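Local coordinates for nudix hydrolase domain-containing protein (Thermotoga maritima, PDB 3E57) that is of unknown specific function but probably hydrolyses a nucleoside diphosphate linked to another moiety, as Nudix hydrolases do, at residues Val73-Gly78 with Arg125-Glu130; Tyr99-Gly104 with Ile198-Leu203; Glu176-Lys181 with Glu186-Val191. All coordinates share one frame; numbering follows the deposited sequence.

Contact 1 (Val73-Gly78 with Arg125-Glu130)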
# COMPACT_ATOMS: atom_id res chain seq x y z
N VAL B 73 -3.07 -12.92 -10.72
CA VAL B 73 -3.88 -13.93 -10.08
C VAL B 73 -3.07 -14.74 -9.09
O VAL B 73 -2.04 -15.32 -9.44
CB VAL B 73 -4.50 -14.89 -11.12
CG1 VAL B 73 -5.45 -15.87 -10.43
CG2 VAL B 73 -5.23 -14.09 -12.21
N VAL B 74 -3.54 -14.76 -7.85
CA VAL B 74 -3.01 -15.61 -6.82
C VAL B 74 -3.88 -16.86 -6.79
O VAL B 74 -5.11 -16.76 -6.78
CB VAL B 74 -3.08 -14.91 -5.45
CG1 VAL B 74 -2.65 -15.87 -4.34
CG2 VAL B 74 -2.21 -13.65 -5.46
N ILE B 75 -3.24 -18.02 -6.82
CA ILE B 75 -3.94 -19.29 -6.92
C ILE B 75 -3.92 -19.99 -5.57
O ILE B 75 -2.86 -20.11 -4.97
CB ILE B 75 -3.29 -20.18 -8.01
CG1 ILE B 75 -3.58 -19.60 -9.39
CG2 ILE B 75 -3.82 -21.63 -7.93
CD1 ILE B 75 -2.78 -20.22 -10.48
N MET B 76 -5.09 -20.42 -5.10
CA MET B 76 -5.19 -21.28 -3.92
C MET B 76 -5.83 -22.62 -4.25
O MET B 76 -6.88 -22.66 -4.89
CB MET B 76 -6.01 -20.60 -2.83
CG MET B 76 -5.23 -19.57 -2.03
SD MET B 76 -6.14 -19.06 -0.57
CE MET B 76 -5.71 -20.35 0.61
N ASP B 77 -5.18 -23.70 -3.81
CA ASP B 77 -5.68 -25.07 -3.93
C ASP B 77 -5.98 -25.51 -2.51
O ASP B 77 -5.07 -25.74 -1.71
CB ASP B 77 -4.62 -25.97 -4.58
CG ASP B 77 -5.13 -27.38 -4.91
OD1 ASP B 77 -6.08 -27.87 -4.27
OD2 ASP B 77 -4.56 -28.02 -5.82
N GLY B 78 -7.27 -25.59 -2.18
CA GLY B 78 -7.70 -25.86 -0.82
C GLY B 78 -7.26 -24.73 0.08
O GLY B 78 -7.54 -23.56 -0.20
N ARG B 125 -6.39 -16.41 -20.35
CA ARG B 125 -5.24 -16.80 -21.17
C ARG B 125 -3.92 -16.69 -20.41
O ARG B 125 -3.15 -17.64 -20.33
CB ARG B 125 -5.18 -15.93 -22.43
CG ARG B 125 -3.94 -16.16 -23.29
CD ARG B 125 -3.84 -15.15 -24.42
NE ARG B 125 -3.88 -13.77 -23.95
CZ ARG B 125 -2.87 -13.15 -23.33
NH1 ARG B 125 -1.73 -13.76 -23.08
NH2 ARG B 125 -3.02 -11.89 -22.95
N GLU B 126 -3.68 -15.49 -19.87
CA GLU B 126 -2.52 -15.16 -19.05
C GLU B 126 -2.19 -16.28 -18.05
O GLU B 126 -1.05 -16.75 -17.99
CB GLU B 126 -2.83 -13.85 -18.31
CG GLU B 126 -1.76 -13.30 -17.39
CD GLU B 126 -1.87 -13.80 -15.96
OE1 GLU B 126 -2.79 -13.36 -15.22
OE2 GLU B 126 -1.02 -14.63 -15.59
N VAL B 127 -3.19 -16.69 -17.28
CA VAL B 127 -3.04 -17.76 -16.29
C VAL B 127 -2.75 -19.11 -16.95
O VAL B 127 -1.84 -19.82 -16.54
CB VAL B 127 -4.29 -17.85 -15.37
CG1 VAL B 127 -4.24 -19.11 -14.50
CG2 VAL B 127 -4.41 -16.60 -14.51
N ASN B 128 -3.52 -19.45 -17.98
CA ASN B 128 -3.37 -20.76 -18.66
C ASN B 128 -2.04 -20.95 -19.40
O ASN B 128 -1.59 -22.09 -19.56
CB ASN B 128 -4.56 -21.01 -19.60
CG ASN B 128 -5.86 -21.31 -18.84
OD1 ASN B 128 -5.84 -21.64 -17.65
ND2 ASN B 128 -6.98 -21.20 -19.54
N GLU B 129 -1.41 -19.86 -19.83
CA GLU B 129 -0.06 -19.94 -20.40
C GLU B 129 0.99 -20.38 -19.39
O GLU B 129 2.00 -20.99 -19.76
CB GLU B 129 0.38 -18.58 -20.98
CG GLU B 129 -0.24 -18.23 -22.32
CD GLU B 129 0.12 -16.82 -22.79
OE1 GLU B 129 0.80 -16.08 -22.05
OE2 GLU B 129 -0.30 -16.44 -23.90
N GLU B 130 0.76 -20.07 -18.11
CA GLU B 130 1.78 -20.33 -17.08
C GLU B 130 1.52 -21.61 -16.31
O GLU B 130 2.46 -22.30 -15.93
CB GLU B 130 1.84 -19.16 -16.09
CG GLU B 130 1.97 -17.79 -16.72
CD GLU B 130 3.38 -17.22 -16.64
OE1 GLU B 130 3.58 -16.27 -15.85
OE2 GLU B 130 4.27 -17.71 -17.36
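V127 divides its two methyls between V73 and I75, and the helix rests on the strand through this forked side chain. V127 CG2 meets V73 CG2 at 3.5 Å, the two valines crossing at about a right angle with their branches methyl to methyl. The other branch, CG1, stands anti to the backbone N (chi1 170°) and is thereby turned toward I75; I75 CD1 lies 4.4 Å from V127 CG1, a looser touch. V73 CG2 also borders the carboxylate of E126, with OE1 3.9 Å away; the E126 chain bends at chi2 and runs past the valine in the opposite direction. No hydrogen bond crosses; the contact is buried and mainly apolar, the E126 carboxylate at its border. The short axes of strand 73-77 and helix 125-130 pass 10.5 Å apart at a crossing angle of -56°. V133 of strand 131-145 touches both I75 and V127, and I103 packs against I75 and E126. On the helix side remote from the strand, R125 NH1 donates to E129 OE2 at 3.1 Å; the oxygen lies nearly in the guanidinium plane but is approached from above the carboxylate plane. The guanidinium is held further by a salt bridge to D111 and a bond from NH2 to H106 O, tying the helix to the loop that precedes it. The run R125-E130 reads REVNEE, matching the REUXEE core of the Nudix box, whose glutamates bind divalent metal in related enzymes. V127 fills the U position, the hydrophobic residue by which the Nudix helix packs on its sheet.

Contact 2 (Tyr99-Gly104 with Ile198-Leu203)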
# COMPACT_ATOMS: atom_id res chain seq x y z
N TYR B 99 11.03 -15.79 -4.28
CA TYR B 99 9.73 -16.43 -4.35
C TYR B 99 8.72 -15.38 -4.84
O TYR B 99 8.81 -14.20 -4.50
CB TYR B 99 9.30 -16.94 -2.99
CG TYR B 99 10.17 -18.04 -2.40
CD1 TYR B 99 10.22 -19.31 -2.96
CD2 TYR B 99 10.90 -17.82 -1.24
CE1 TYR B 99 11.00 -20.33 -2.38
CE2 TYR B 99 11.67 -18.80 -0.66
CZ TYR B 99 11.72 -20.06 -1.23
OH TYR B 99 12.51 -21.04 -0.63
N SER B 100 7.77 -15.81 -5.66
CA SER B 100 6.74 -14.89 -6.13
C SER B 100 5.35 -15.46 -5.87
O SER B 100 5.15 -16.68 -5.77
CB SER B 100 6.96 -14.58 -7.61
OG SER B 100 6.75 -15.74 -8.37
N LEU B 101 4.39 -14.55 -5.76
CA LEU B 101 3.01 -14.84 -5.42
C LEU B 101 2.18 -14.03 -6.40
O LEU B 101 2.15 -12.79 -6.33
CB LEU B 101 2.68 -14.38 -4.01
CG LEU B 101 1.23 -14.60 -3.57
CD1 LEU B 101 0.99 -16.11 -3.35
CD2 LEU B 101 0.86 -13.81 -2.33
N GLY B 102 1.55 -14.72 -7.33
CA GLY B 102 0.74 -14.06 -8.32
C GLY B 102 1.28 -14.30 -9.70
O GLY B 102 2.49 -14.21 -9.93
N ILE B 103 0.37 -14.61 -10.63
CA ILE B 103 0.72 -14.82 -12.03
C ILE B 103 0.06 -13.70 -12.83
O ILE B 103 -1.16 -13.54 -12.80
CB ILE B 103 0.21 -16.17 -12.52
CG1 ILE B 103 0.79 -17.29 -11.65
CG2 ILE B 103 0.58 -16.39 -13.98
CD1 ILE B 103 0.01 -18.57 -11.75
N GLY B 104 0.88 -12.90 -13.49
CA GLY B 104 0.39 -11.76 -14.24
C GLY B 104 0.82 -11.78 -15.69
O GLY B 104 1.78 -12.45 -16.06
N ILE B 198 3.00 -7.30 -1.58
CA ILE B 198 1.75 -6.57 -1.34
C ILE B 198 0.59 -7.55 -1.32
O ILE B 198 -0.25 -7.50 -0.43
CB ILE B 198 1.49 -5.51 -2.42
CG1 ILE B 198 2.51 -4.36 -2.32
CG2 ILE B 198 0.07 -4.94 -2.26
CD1 ILE B 198 2.58 -3.49 -3.55
N SER B 199 0.58 -8.44 -2.30
CA SER B 199 -0.48 -9.43 -2.46
C SER B 199 -0.54 -10.37 -1.26
O SER B 199 -1.62 -10.70 -0.80
CB SER B 199 -0.30 -10.20 -3.76
OG SER B 199 -0.48 -9.36 -4.89
N ALA B 200 0.62 -10.82 -0.76
CA ALA B 200 0.67 -11.63 0.46
C ALA B 200 -0.00 -10.91 1.64
O ALA B 200 -0.79 -11.50 2.37
CB ALA B 200 2.10 -12.00 0.81
N ALA B 201 0.29 -9.64 1.83
CA ALA B 201 -0.32 -8.88 2.89
C ALA B 201 -1.85 -8.83 2.74
O ALA B 201 -2.58 -9.01 3.71
CB ALA B 201 0.29 -7.46 2.97
N VAL B 202 -2.32 -8.64 1.50
CA VAL B 202 -3.77 -8.55 1.22
C VAL B 202 -4.44 -9.88 1.54
O VAL B 202 -5.46 -9.93 2.24
CB VAL B 202 -4.03 -8.15 -0.26
CG1 VAL B 202 -5.51 -8.30 -0.63
CG2 VAL B 202 -3.54 -6.71 -0.50
N LEU B 203 -3.83 -10.96 1.07
CA LEU B 203 -4.38 -12.30 1.30
C LEU B 203 -4.41 -12.68 2.76
O LEU B 203 -5.42 -13.20 3.23
CB LEU B 203 -3.58 -13.36 0.54
CG LEU B 203 -4.03 -13.64 -0.88
CD1 LEU B 203 -5.25 -14.57 -0.87
CD2 LEU B 203 -4.34 -12.36 -1.63
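L101 and S199 bring the two backbones nearest, their CA atoms 7.1 Å apart, where an extended loop passes beside a regular helix. The helix keeps its own i to i+4 bonds, V202 N to I198 O and L203 N to S199 O, and no hydrogen bond crosses to residues 99-104. G102 follows L101 with a phi of 117°, at which a CB would be jammed against L101 O, so the position calls for glycine. The contact is carried by L101, with CG anti to the backbone N (chi1 178°) and the side chain reaching out toward the helix. Its CD2 methyl does the touching and lands on the backbone between S199 and A200: L101 CD2 stands 3.4 Å from A200 N and 3.5 Å from A200 CA. L101 CD2 is also 3.8 Å from A200 CB and 4.1 Å from S199 CB. One leucine methyl therefore sits over a peptide unit with a small side chain on each of its two residues, which lets strand-side loop and helix come close. The S199 hydroxyl takes no part, since OG is bonded to W195 O, a turn earlier in the helix. A polar tie lies next to the apolar one: L101 N is hydrogen-bonded to OG of S196, also on helix 194-206. Around the leucine, V74 of strand 66-77 and V81 and I83 of strand 80-85 complete the packing, with M192 touching both L101 and A200. Helix 194-206 lies between the sheet and the second subunit: S199 and L203 pack on strand 131-145 at I144 and L141, while A201, turned away from L101, meets T148 of the second subunit.

Contact 3 (Glu176-Lys181 with Glu186-Val191); sequences EWELIK and EKFSGV
E186 O, on the helical turn that presents F188 to I180, is gripped by two donors. S189 OG bonds E186 O at 2.7 Å, from a position tilted 24° out of the carbonyl plane. G190 N reaches E186 O from the same face at 3.2 Å. The shorter bond depends on the S189 torsion, chi1 75°, which folds OG back toward the preceding turn. V191 N follows with a bond to F188 O. Across the contact, CD1 and CG2 of I180 both lie near the CD2-CE2 bond of the F188 ring, the approach oblique. I180 CD1 is 3.4 Å from F188 CD2, while I180 CG2 lies further along, 3.9 Å from F188 CE2. I180 chi1 of 69° puts CG1 between the backbone N and carbonyl carbon, and this cramped setting carries CD1 to the root of the ring. In the Nudix fold of this chain, strand 176-181 pairs antiparallel with strand 80-85, and the chain then turns into helix 185-189 beside it; I180 also touches V81 and I83. E178 is a lesser partner, its OE2 4.2 Å from F188 CZ. The phenylalanine ring also packs edge-to-face with Y99, and an alanine here would probably take away the ring that CD1 and CG2 of I180 rest on and leave the Y99 ring without its edge-to-face mate. At the start of the strand, E176 OE2 accepts a nearly straight bond from W177 N, at 3.2 Å, and lies over one face of the indole, offset toward the rim. W177 in turn meets F166 edge-to-face.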
# COMPACT_ATOMS: atom_id res chain seq x y z
N GLU B 176 9.85 -23.31 -10.68
CA GLU B 176 9.45 -24.30 -9.70
C GLU B 176 8.28 -23.71 -8.95
O GLU B 176 8.04 -22.51 -9.01
CB GLU B 176 10.58 -24.67 -8.75
CG GLU B 176 10.29 -25.95 -7.92
CD GLU B 176 9.67 -27.10 -8.74
OE1 GLU B 176 10.26 -27.51 -9.77
OE2 GLU B 176 8.58 -27.60 -8.34
N TRP B 177 7.53 -24.58 -8.28
CA TRP B 177 6.35 -24.19 -7.56
C TRP B 177 6.30 -24.93 -6.24
O TRP B 177 6.94 -25.96 -6.06
CB TRP B 177 5.09 -24.50 -8.38
CG TRP B 177 4.98 -25.95 -8.74
CD1 TRP B 177 5.43 -26.55 -9.87
CD2 TRP B 177 4.39 -26.98 -7.94
NE1 TRP B 177 5.15 -27.90 -9.84
CE2 TRP B 177 4.52 -28.18 -8.66
CE3 TRP B 177 3.77 -27.00 -6.69
CZ2 TRP B 177 4.04 -29.40 -8.17
CZ3 TRP B 177 3.30 -28.21 -6.19
CH2 TRP B 177 3.44 -29.40 -6.93
N GLU B 178 5.52 -24.37 -5.32
CA GLU B 178 5.26 -24.95 -4.02
C GLU B 178 3.86 -24.54 -3.68
O GLU B 178 3.46 -23.42 -3.98
CB GLU B 178 6.20 -24.34 -2.97
CG GLU B 178 7.44 -25.12 -2.64
CD GLU B 178 8.24 -24.44 -1.54
OE1 GLU B 178 9.02 -23.53 -1.85
OE2 GLU B 178 8.05 -24.82 -0.36
N LEU B 179 3.11 -25.42 -3.04
CA LEU B 179 1.83 -25.04 -2.43
C LEU B 179 2.12 -24.93 -0.94
O LEU B 179 2.55 -25.90 -0.33
CB LEU B 179 0.74 -26.08 -2.70
CG LEU B 179 0.13 -26.06 -4.11
CD1 LEU B 179 -0.62 -27.35 -4.39
CD2 LEU B 179 -0.79 -24.87 -4.29
N ILE B 180 1.96 -23.74 -0.37
CA ILE B 180 2.24 -23.57 1.05
C ILE B 180 0.96 -23.31 1.81
O ILE B 180 0.02 -22.71 1.29
CB ILE B 180 3.26 -22.43 1.31
CG1 ILE B 180 2.67 -21.06 1.00
CG2 ILE B 180 4.55 -22.67 0.50
CD1 ILE B 180 3.58 -19.92 1.39
N LYS B 181 0.92 -23.77 3.05
CA LYS B 181 -0.19 -23.48 3.94
C LYS B 181 -0.24 -21.98 4.21
O LYS B 181 0.80 -21.31 4.24
CB LYS B 181 -0.05 -24.28 5.24
CG LYS B 181 -0.27 -25.77 5.03
CD LYS B 181 -0.17 -26.59 6.30
CE LYS B 181 1.29 -26.88 6.68
NZ LYS B 181 1.36 -27.96 7.72
N GLU B 186 3.04 -15.82 5.86
CA GLU B 186 3.69 -14.68 6.51
C GLU B 186 5.22 -14.77 6.40
O GLU B 186 5.89 -13.78 6.09
CB GLU B 186 3.25 -14.58 7.97
CG GLU B 186 3.90 -13.46 8.78
CD GLU B 186 3.37 -13.41 10.20
OE1 GLU B 186 2.27 -12.86 10.39
OE2 GLU B 186 4.03 -13.93 11.12
N LYS B 187 5.77 -15.95 6.66
CA LYS B 187 7.21 -16.22 6.49
C LYS B 187 7.70 -15.86 5.08
O LYS B 187 8.65 -15.11 4.89
CB LYS B 187 7.47 -17.71 6.76
CG LYS B 187 8.86 -18.16 6.46
CD LYS B 187 9.08 -19.63 6.79
CE LYS B 187 8.48 -20.54 5.74
NZ LYS B 187 8.80 -21.96 6.01
N PHE B 188 7.01 -16.39 4.07
CA PHE B 188 7.36 -16.11 2.67
C PHE B 188 7.22 -14.65 2.30
O PHE B 188 8.05 -14.11 1.57
CB PHE B 188 6.55 -16.99 1.71
CG PHE B 188 7.06 -18.39 1.61
CD1 PHE B 188 7.90 -18.76 0.57
CD2 PHE B 188 6.70 -19.35 2.55
CE1 PHE B 188 8.37 -20.02 0.47
CE2 PHE B 188 7.17 -20.62 2.46
CZ PHE B 188 8.02 -20.97 1.42
N SER B 189 6.19 -13.98 2.82
CA SER B 189 6.01 -12.56 2.52
C SER B 189 7.19 -11.73 3.00
O SER B 189 7.52 -10.70 2.41
CB SER B 189 4.72 -12.01 3.16
OG SER B 189 4.89 -11.85 4.56
N GLY B 190 7.85 -12.19 4.06
CA GLY B 190 9.02 -11.54 4.59
C GLY B 190 10.19 -11.48 3.63
O GLY B 190 11.01 -10.59 3.75
N VAL B 191 10.29 -12.42 2.68
CA VAL B 191 11.41 -12.46 1.73
C VAL B 191 11.00 -12.11 0.30
O VAL B 191 11.80 -12.16 -0.63
CB VAL B 191 12.10 -13.83 1.74
CG1 VAL B 191 12.64 -14.12 3.14
CG2 VAL B 191 11.15 -14.94 1.30

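In the fold
Contacts 1 and 2 are buried near the centre of the chain, about 10 and 9 Å from it; contact 3, about 17 Å out, still buries I180 and F188, but with exposed E186 and K187 close by. V73 O probably accepts a hydrogen bond from I103 N, joining strands 66-77 and 103-104. Helix 115-130 covers one face of strand 66-77 through V73 and I75; helix 194-206, met by L101, lies on the side of V74, as in the Nudix alpha-beta-alpha sandwich. Contact 1 pairs branched methyls, contact 2 sets one methyl on helix backbone, and contact 3 uses an aromatic ring. Contacts 2 and 3 adjoin through A200 with S189 and through the Y99 ring.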